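Local coordinates for putative aldehyde dehydrogenase (Burkholderia cenocepacia, PDB 4YWE), which probably oxidises aldehydes to carboxylic acids with NAD or NADP as the electron acceptor, as other members of the aldehyde dehydrogenase family do, at residues 241-246 with 251-256. Residues are numbered along the deposited sequence; the frame is centred on the assembly and turned at random.
Sequences LVTQMA and VPVTLE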
loop_
_atom_site.group_PDB
_atom_site.type_symbol
_atom_site.label_atom_id
_atom_site.label_comp_id
_atom_site.label_asym_id
_atom_site.label_seq_id
_atom_site.Cartn_x
_atom_site.Cartn_y
_atom_site.Cartn_z
ATOM N N LEU A 241 -8.103 26.096 21.141
ATOM C CA LEU A 241 -7.322 26.280 22.360
ATOM C C LEU A 241 -6.357 25.123 22.602
ATOM O O LEU A 241 -5.191 25.336 22.930
ATOM C CB LEU A 241 -8.247 26.442 23.570
ATOM C CG LEU A 241 -8.615 27.864 24.004
ATOM C CD1 LEU A 241 -9.345 28.608 22.898
ATOM C CD2 LEU A 241 -9.451 27.832 25.274
ATOM N N VAL A 242 -6.852 23.900 22.438
ATOM C CA VAL A 242 -6.047 22.703 22.660
ATOM C C VAL A 242 -4.865 22.670 21.695
ATOM O O VAL A 242 -3.744 22.338 22.084
ATOM C CB VAL A 242 -6.904 21.427 22.528
ATOM C CG1 VAL A 242 -6.025 20.184 22.532
ATOM C CG2 VAL A 242 -7.933 21.364 23.646
ATOM N N THR A 243 -5.121 23.029 20.440
ATOM C CA THR A 243 -4.072 23.086 19.430
ATOM C C THR A 243 -3.002 24.098 19.826
ATOM O O THR A 243 -1.806 23.805 19.787
ATOM C CB THR A 243 -4.637 23.458 18.045
ATOM O OG1 THR A 243 -5.572 22.460 17.620
ATOM C CG2 THR A 243 -3.516 23.564 17.020
ATOM N N GLN A 244 -3.445 25.287 20.219
ATOM C CA GLN A 244 -2.533 26.361 20.588
ATOM C C GLN A 244 -1.767 26.030 21.868
ATOM O O GLN A 244 -0.597 26.387 22.004
ATOM C CB GLN A 244 -3.302 27.675 20.743
ATOM C CG GLN A 244 -3.862 28.205 19.428
ATOM C CD GLN A 244 -4.802 29.378 19.615
ATOM O OE1 GLN A 244 -5.319 29.608 20.709
ATOM N NE2 GLN A 244 -5.028 30.131 18.544
ATOM N N MET A 245 -2.423 25.344 22.799
ATOM C CA MET A 245 -1.767 24.931 24.036
ATOM C C MET A 245 -0.682 23.896 23.759
ATOM O O MET A 245 0.413 23.967 24.318
ATOM C CB MET A 245 -2.781 24.366 25.034
ATOM C CG MET A 245 -3.628 25.415 25.738
ATOM S SD MET A 245 -4.741 24.689 26.956
ATOM C CE MET A 245 -5.717 26.116 27.422
ATOM N N ALA A 246 -0.994 22.937 22.894
ATOM C CA ALA A 246 -0.064 21.859 22.578
ATOM C C ALA A 246 1.073 22.346 21.686
ATOM O O ALA A 246 2.131 21.722 21.618
ATOM C CB ALA A 246 -0.800 20.709 21.915
ATOM N N VAL A 251 3.426 19.721 20.006
ATOM C CA VAL A 251 2.695 18.461 20.000
ATOM C C VAL A 251 1.577 18.508 18.963
ATOM O O VAL A 251 0.714 19.384 19.013
ATOM C CB VAL A 251 2.131 18.139 21.395
ATOM C CG1 VAL A 251 1.234 16.908 21.339
ATOM C CG2 VAL A 251 3.265 17.941 22.388
ATOM N N PRO A 252 1.592 17.555 18.018
ATOM C CA PRO A 252 0.564 17.467 16.976
ATOM C C PRO A 252 -0.809 17.127 17.550
ATOM O O PRO A 252 -0.911 16.299 18.458
ATOM C CB PRO A 252 1.078 16.341 16.073
ATOM C CG PRO A 252 1.934 15.507 16.965
ATOM C CD PRO A 252 2.584 16.471 17.912
ATOM N N VAL A 253 -1.849 17.768 17.027
ATOM C CA VAL A 253 -3.207 17.552 17.515
ATOM C C VAL A 253 -4.138 17.180 16.372
ATOM O O VAL A 253 -4.192 17.868 15.353
ATOM C CB VAL A 253 -3.743 18.798 18.249
ATOM C CG1 VAL A 253 -5.167 18.561 18.732
ATOM C CG2 VAL A 253 -2.841 19.166 19.411
ATOM N N THR A 254 -4.871 16.086 16.543
ATOM C CA THR A 254 -5.920 15.724 15.600
ATOM C C THR A 254 -7.231 16.358 16.054
ATOM O O THR A 254 -7.625 16.222 17.211
ATOM C CB THR A 254 -6.082 14.199 15.484
ATOM O OG1 THR A 254 -4.905 13.643 14.886
ATOM C CG2 THR A 254 -7.290 13.851 14.626
ATOM N N LEU A 255 -7.896 17.064 15.144
ATOM C CA LEU A 255 -9.122 17.779 15.480
ATOM C C LEU A 255 -10.353 17.151 14.838
ATOM O O LEU A 255 -10.538 17.225 13.622
ATOM C CB LEU A 255 -9.019 19.247 15.056
ATOM C CG LEU A 255 -7.997 20.124 15.782
ATOM C CD1 LEU A 255 -8.048 21.542 15.243
ATOM C CD2 LEU A 255 -8.247 20.111 17.280
ATOM N N GLU A 256 -11.196 16.540 15.664
ATOM C CA GLU A 256 -12.486 16.029 15.214
ATOM C C GLU A 256 -13.594 16.933 15.739
ATOM O O GLU A 256 -14.141 16.699 16.816
ATOM C CB GLU A 256 -12.699 14.589 15.683
ATOM C CG GLU A 256 -11.742 13.583 15.066
ATOM C CD GLU A 256 -12.136 13.184 13.656
ATOM O OE1 GLU A 256 -13.215 13.606 13.190
ATOM O OE2 GLU A 256 -11.363 12.443 13.012
HETATM O O HOH W 1 -0.158 21.922 18.083
HETATM O O HOH W 2 -4.458 20.723 15.680
#
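Chi1 of 179° in V253 sets CG1 anti to the backbone N and leaves CG2 beside that N; with this torsion CG2 packs on A246 CB at 3.6 Å, while CG1 meets V242 CG1 more loosely at 4.2 Å. The short methyl of A246 lets the strand come this close, and beta-branched valine, at home in an extended chain, points CG2 at A246 and CG1 toward V242. In T243 a chi1 of -62° holds OG1 beside its own N. From there it hydrogen-bonds to G239 O one turn back and lies 3.6 Å from both L255 CD1 and L255 CD2, the forked end of the leucine meeting the oxygen by van der Waals contact alone. Residues 241-246, the end of helix 236-246, run antiparallel to strand 253-256, as in a beta-alpha-beta unit, whose other strand, 229-233, lies parallel to 253-256. Where the chain turns back, V251 N donates to A246 O at 2.9 Å, nearly straight at N-H (169°) but from above the carbonyl plane. Two waters bridge the segments: one donates to T243 O and V251 O, the other to T243 OG1 and V253 O. The strand ends at E256, the predicted active-site glutamate, whose side chain touches T233 and F456.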